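Local coordinates for protein putative phosphosugar isomerase (Clostridium difficile, PDB 3G68) that is a double-SIS-domain protein that probably binds phosphorylated sugars or related derivatives and may act as an isomerase, at residues D338-F341 with H342-G346; S217-Y220 with G221-L224. All blocks are in the same frame, centred on the assembly; numbering follows the deposited sequence. Where two conformers were deposited one is given.

Interaction 1: residues D338-F341 with H342-G346; sequences DTRF and HMKLG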
ATOM      1  N   ASP B 338      40.684  52.190 -10.311  1.00 20.46           N
ATOM      2  CA  ASP B 338      40.506  53.454 -11.025  1.00 20.89           C
ATOM      3  C   ASP B 338      39.464  53.221 -12.104  1.00 20.23           C
ATOM      4  O   ASP B 338      39.752  52.624 -13.150  1.00 20.19           O
ATOM      5  CB  ASP B 338      41.855  53.918 -11.616  1.00 20.73           C
ATOM      6  CG  ASP B 338      41.798  55.347 -12.186  1.00 25.09           C
ATOM      7  OD1 ASP B 338      40.679  55.848 -12.464  1.00 20.91           O
ATOM      8  OD2 ASP B 338      42.872  55.975 -12.369  1.00 28.92           O
ATOM      9  N   THR B 339      38.239  53.692 -11.864  1.00 19.79           N
ATOM     10  CA  THR B 339      37.173  53.497 -12.834  1.00 20.16           C
ATOM     11  C   THR B 339      37.408  54.250 -14.163  1.00 19.71           C
ATOM     12  O   THR B 339      36.782  53.927 -15.174  1.00 20.57           O
ATOM     13  CB  THR B 339      35.780  53.818 -12.221  1.00 20.94           C
ATOM     14  OG1 THR B 339      35.787  55.148 -11.676  1.00 19.90           O
ATOM     15  CG2 THR B 339      35.478  52.793 -11.096  1.00 22.02           C
ATOM     16  N   ARG B 340      38.335  55.201 -14.176  1.00 18.86           N
ATOM     17  CA  ARG B 340      38.663  55.934 -15.406  1.00 20.63           C
ATOM     18  C   ARG B 340      40.023  55.611 -16.009  1.00 21.30           C
ATOM     19  O   ARG B 340      40.521  56.375 -16.856  1.00 21.20           O
ATOM     20  CB  ARG B 340      38.536  57.435 -15.163  1.00 19.97           C
ATOM     21  CG  ARG B 340      37.105  57.899 -15.203  1.00 22.00           C
ATOM     22  CD  ARG B 340      36.997  59.402 -15.209  1.00 23.03           C
ATOM     23  NE  ARG B 340      37.832  59.991 -16.256  1.00 23.03           N
ATOM     24  CZ  ARG B 340      39.001  60.598 -16.054  1.00 22.69           C
ATOM     25  NH1 ARG B 340      39.546  60.714 -14.841  1.00 28.33           N
ATOM     26  NH2 ARG B 340      39.643  61.082 -17.097  1.00 25.78           N
ATOM     27  N   PHE B 341      40.591  54.457 -15.641  1.00 20.40           N
ATOM     28  CA  PHE B 341      41.912  54.075 -16.129  1.00 21.30           C
ATOM     29  C   PHE B 341      41.957  53.965 -17.650  1.00 23.69           C
ATOM     30  O   PHE B 341      42.845  54.529 -18.288  1.00 23.62           O
ATOM     31  CB  PHE B 341      42.370  52.766 -15.503  1.00 20.52           C
ATOM     32  CG  PHE B 341      43.688  52.317 -16.002  1.00 19.17           C
ATOM     33  CD1 PHE B 341      44.856  52.837 -15.457  1.00 18.74           C
ATOM     34  CD2 PHE B 341      43.770  51.417 -17.043  1.00 19.74           C
ATOM     35  CE1 PHE B 341      46.094  52.455 -15.942  1.00 20.08           C
ATOM     36  CE2 PHE B 341      44.985  51.031 -17.519  1.00 17.69           C
ATOM     37  CZ  PHE B 341      46.152  51.555 -16.961  1.00 13.69           C
ATOM     38  N   HIS B 342      40.982  53.260 -18.219  1.00 24.50           N
ATOM     39  CA  HIS B 342      40.926  53.067 -19.681  1.00 27.34           C
ATOM     40  C   HIS B 342      40.702  54.398 -20.379  1.00 28.23           C
ATOM     41  O   HIS B 342      41.249  54.632 -21.463  1.00 30.06           O
ATOM     42  CB  HIS B 342      39.844  52.062 -20.068  1.00 27.63           C
ATOM     43  CG  HIS B 342      39.957  50.760 -19.332  1.00 32.92           C
ATOM     44  ND1 HIS B 342      40.790  49.740 -19.739  1.00 36.81           N
ATOM     45  CD2 HIS B 342      39.381  50.337 -18.181  1.00 35.70           C
ATOM     46  CE1 HIS B 342      40.703  48.737 -18.884  1.00 27.72           C
ATOM     47  NE2 HIS B 342      39.858  49.073 -17.929  1.00 33.34           N
HETATM   48  N   MSE B 343      39.919  55.276 -19.750  1.00 27.33           N
HETATM   49  CA  MSE B 343      39.652  56.618 -20.296  0.50 27.43           C
HETATM   50  C   MSE B 343      40.926  57.450 -20.298  1.00 27.39           C
HETATM   51  O   MSE B 343      41.211  58.167 -21.265  1.00 27.31           O
HETATM   52  CB  MSE B 343      38.593  57.383 -19.487  0.50 27.94           C
HETATM   53  CG  MSE B 343      37.204  56.764 -19.447  0.50 29.66           C
HETATM   54 SE   MSE B 343      36.364  56.537 -21.184  0.38 36.73          SE
HETATM   55  CE  MSE B 343      36.016  58.354 -21.687  0.50 34.07           C
ATOM     56  N   LYS B 344      41.685  57.385 -19.199  1.00 26.88           N
ATOM     57  CA  LYS B 344      42.944  58.146 -19.082  1.00 26.91           C
ATOM     58  C   LYS B 344      43.991  57.713 -20.116  1.00 27.72           C
ATOM     59  O   LYS B 344      44.741  58.537 -20.618  1.00 28.22           O
ATOM     60  CB  LYS B 344      43.537  58.029 -17.673  1.00 27.05           C
ATOM     61  CG  LYS B 344      42.764  58.766 -16.583  1.00 27.02           C
ATOM     62  CD  LYS B 344      43.288  58.328 -15.220  1.00 26.45           C
ATOM     63  CE  LYS B 344      42.645  59.057 -14.059  1.00 25.19           C
ATOM     64  NZ  LYS B 344      43.246  58.608 -12.755  1.00 28.10           N
ATOM     65  N   LEU B 345      44.051  56.419 -20.411  1.00 28.66           N
ATOM     66  CA  LEU B 345      45.019  55.896 -21.392  1.00 28.85           C
ATOM     67  C   LEU B 345      44.553  56.212 -22.805  1.00 30.53           C
ATOM     68  O   LEU B 345      45.353  56.620 -23.663  1.00 31.26           O
ATOM     69  CB  LEU B 345      45.220  54.379 -21.237  1.00 27.07           C
ATOM     70  CG  LEU B 345      46.390  53.948 -20.368  1.00 24.50           C
ATOM     71  CD1 LEU B 345      47.693  54.169 -21.127  1.00 16.40           C
ATOM     72  CD2 LEU B 345      46.401  54.721 -19.050  1.00 22.58           C
ATOM     73  N   GLY B 346      43.257  56.011 -23.021  1.00 31.72           N
ATOM     74  CA  GLY B 346      42.633  56.153 -24.324  1.00 32.82           C
ATOM     75  C   GLY B 346      42.580  54.761 -24.927  1.00 33.90           C
ATOM     76  O   GLY B 346      43.218  53.824 -24.421  1.00 33.06           O
TER
HETATM   77  O   HOH W   1      37.804  53.710 -17.887  1.00 39.99           O
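Phe341 and Leu345 meet one helical turn apart. Leu345 CD2 sits over one face of the Phe341 ring, off-centre, 4.1 Å from the ring centroid, in a CH-pi contact. The phenyl CG lies anti to the Phe341 backbone N (chi1 178°), which lays the ring along the flank of the helix where the leucine methyl can cover it. The same ring makes a second, T-shaped contact: its edge is directed at the face of the His342 imidazole, with centroids 5.8 Å apart and planes at 86°. In the backbone, Leu345 N donates to Phe341 O at 3.1 Å.

Lys344 works on another flank. Extended beyond CG, its chain runs back along the helix toward Asp338, where NZ forms a salt bridge with OD2 at 2.7 Å, on the oxygen's syn lone pair. On the way Lys344 crosses the bent side chain of Arg340 at roughly a right angle, CE of the lysine passing 3.6 Å from NH1 of the arginine. Asp338, bonded to Lys344 NZ, probably balances part of the positive charge gathered here. Arg340 also holds Lys344 through the backbone, its O accepting from Lys344 N at 2.8 Å.

The other carboxylate oxygen of Asp338, OD1, takes the Arg340 N-H at 3.0 Å on its anti side, 34° out of plane, so both oxygens of the carboxylate are engaged. A water bridges Thr339 O and Met343 N. On this exposed surface, Asp338 builds an Asx turn within a type I beta turn, leading through Arg340 at the N-cap position into the short helix 341-345.

Interaction 2: residues S217-Y220 with G221-L224; sequences SDIY and GDTL
Ile219 O takes two hydrogen bonds from Thr223. Thr223 N donates to Ile219 O at 2.9 Å, an i to i+4 backbone bond at the start of the helix. The Thr223 hydroxyl is the second donor, OG1 lying 2.8 Å from the same Ile219 O and 48° out of the carbonyl plane. With chi1 at -58°, OG1 sits beside the Thr223 backbone N, and both donors therefore face back toward the start of the helix. The next backbone bond runs from Leu224 N to Tyr220 O, at 3.0 Å.

These bonds open helix 220-234, with Ile219 in the N-cap position. The turn follows strand 210-215, so the segment is the strand-loop-helix junction at the first strand of the second parallel five-stranded sheet, in keeping with the alpha-beta build of a SIS domain.

The aromatic contact is between Tyr220 and Leu224. Leu224 lies over one face of the Tyr220 ring, the leucine CD1 being 4.1 Å from the ring centroid and 28° off its normal, a CH-pi contact. Leu224 CD1 comes nearest at Tyr220 CE2, 3.7 Å away, while Leu224 CD2 lies 4.0 Å from Tyr220 OH. Val50, on helix 43-59, also touches the tyrosine.

Of the charged groups, Asp222 meets this turn lightly, OD2 passing 4.1 Å from Ile219 CG2. Its buried carboxylate is satisfied elsewhere in the chain: OD1 by a salt bridge to Lys151 and a hydrogen bond with Tyr147, OD2 by a hydrogen bond with Thr311. Helix 43-59 contributes Gln51, whose OE1 accepts from Asp222 N.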
ATOM      1  N   SER B 217      48.052  20.982 -16.450  1.00 10.08           N
ATOM      2  CA  SER B 217      47.819  21.491 -17.809  1.00 10.22           C
ATOM      3  C   SER B 217      46.340  21.456 -18.255  1.00 10.84           C
ATOM      4  O   SER B 217      45.911  22.319 -19.015  1.00  9.47           O
ATOM      5  CB  SER B 217      48.688  20.751 -18.849  1.00 12.66           C
ATOM      6  OG  SER B 217      48.552  19.347 -18.756  1.00 10.06           O
ATOM      7  N   ASP B 218      45.567  20.487 -17.765  1.00 10.62           N
ATOM      8  CA  ASP B 218      44.145  20.348 -18.110  1.00 10.86           C
ATOM      9  C   ASP B 218      43.303  21.537 -17.649  1.00 11.26           C
ATOM     10  O   ASP B 218      42.233  21.779 -18.227  1.00 12.69           O
ATOM     11  CB  ASP B 218      43.542  19.049 -17.541  1.00 10.31           C
ATOM     12  CG  ASP B 218      44.116  17.802 -18.166  1.00 16.18           C
ATOM     13  OD1 ASP B 218      44.660  17.874 -19.297  1.00 21.70           O
ATOM     14  OD2 ASP B 218      43.991  16.747 -17.522  1.00 12.12           O
ATOM     15  N   ILE B 219      43.800  22.267 -16.637  1.00 10.03           N
ATOM     16  CA  ILE B 219      43.146  23.455 -16.118  1.00 10.72           C
ATOM     17  C   ILE B 219      44.065  24.696 -16.210  1.00 10.98           C
ATOM     18  O   ILE B 219      43.929  25.639 -15.457  1.00 10.39           O
ATOM     19  CB  ILE B 219      42.551  23.219 -14.693  1.00 11.56           C
ATOM     20  CG1 ILE B 219      43.603  22.685 -13.730  1.00 11.88           C
ATOM     21  CG2 ILE B 219      41.292  22.296 -14.825  1.00  7.59           C
ATOM     22  CD1 ILE B 219      43.190  22.744 -12.192  1.00 10.30           C
ATOM     23  N   TYR B 220      44.961  24.718 -17.195  1.00 11.01           N
ATOM     24  CA  TYR B 220      45.866  25.861 -17.347  1.00  9.16           C
ATOM     25  C   TYR B 220      45.122  27.210 -17.555  1.00  9.58           C
ATOM     26  O   TYR B 220      45.413  28.184 -16.891  1.00  9.81           O
ATOM     27  CB  TYR B 220      46.878  25.578 -18.477  1.00 10.53           C
ATOM     28  CG  TYR B 220      47.868  26.696 -18.673  1.00 10.46           C
ATOM     29  CD1 TYR B 220      48.680  27.107 -17.634  1.00 14.85           C
ATOM     30  CD2 TYR B 220      47.969  27.350 -19.902  1.00 10.09           C
ATOM     31  CE1 TYR B 220      49.589  28.136 -17.812  1.00 17.58           C
ATOM     32  CE2 TYR B 220      48.848  28.390 -20.090  1.00 11.42           C
ATOM     33  CZ  TYR B 220      49.661  28.778 -19.052  1.00 14.66           C
ATOM     34  OH  TYR B 220      50.530  29.816 -19.245  1.00 18.78           O
ATOM     35  N   GLY B 221      44.120  27.233 -18.411  1.00  8.89           N
ATOM     36  CA  GLY B 221      43.332  28.463 -18.633  1.00 10.12           C
ATOM     37  C   GLY B 221      42.677  28.916 -17.330  1.00  9.99           C
ATOM     38  O   GLY B 221      42.745  30.096 -16.978  1.00  8.40           O
ATOM     39  N   ASP B 222      42.035  27.981 -16.624  1.00  9.44           N
ATOM     40  CA  ASP B 222      41.422  28.295 -15.303  1.00 10.05           C
ATOM     41  C   ASP B 222      42.441  28.780 -14.277  1.00  8.33           C
ATOM     42  O   ASP B 222      42.106  29.614 -13.440  1.00  8.97           O
ATOM     43  CB  ASP B 222      40.680  27.087 -14.731  1.00  8.36           C
ATOM     44  CG  ASP B 222      39.399  26.761 -15.495  1.00 13.96           C
ATOM     45  OD1 ASP B 222      38.788  27.683 -16.115  1.00 11.52           O
ATOM     46  OD2 ASP B 222      38.989  25.580 -15.421  1.00 14.11           O
ATOM     47  N   THR B 223      43.665  28.276 -14.336  1.00  8.26           N
ATOM     48  CA  THR B 223      44.762  28.694 -13.422  1.00  7.78           C
ATOM     49  C   THR B 223      45.124  30.143 -13.674  1.00  9.12           C
ATOM     50  O   THR B 223      45.239  30.916 -12.753  1.00  8.73           O
ATOM     51  CB  THR B 223      45.975  27.756 -13.560  1.00  8.10           C
ATOM     52  OG1 THR B 223      45.523  26.422 -13.258  1.00 11.03           O
ATOM     53  CG2 THR B 223      47.122  28.146 -12.611  1.00  9.97           C
ATOM     54  N   LEU B 224      45.264  30.513 -14.947  1.00  8.74           N
ATOM     55  CA  LEU B 224      45.514  31.892 -15.349  1.00  8.36           C
ATOM     56  C   LEU B 224      44.356  32.830 -14.959  1.00  6.36           C
ATOM     57  O   LEU B 224      44.575  33.958 -14.512  1.00  6.76           O
ATOM     58  CB  LEU B 224      45.733  31.954 -16.855  1.00  8.97           C
ATOM     59  CG  LEU B 224      46.954  31.248 -17.404  1.00  9.67           C
ATOM     60  CD1 LEU B 224      46.974  31.414 -18.970  1.00 10.65           C
ATOM     61  CD2 LEU B 224      48.224  31.848 -16.759  1.00 10.09           C
TER

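Starting from the N terminus, the chain completes its first parallel sheet and then strand 210-215 of the second before it reaches interaction 2, where the loop after that strand turns into helix 220-234. It goes on through the rest of the second sheet and helix 316-324, and much later arrives at interaction 1, near the C terminus. Interaction 2 closes the first turn of helix 220-234; interaction 1 closes the loop before helix 341-345 onto the helix itself. The two follow in series, neither nested nor crossed. Interaction 2 is buried close to the middle of the chain and interaction 1 lies at its surface; their nearest atoms are about 16 Å apart.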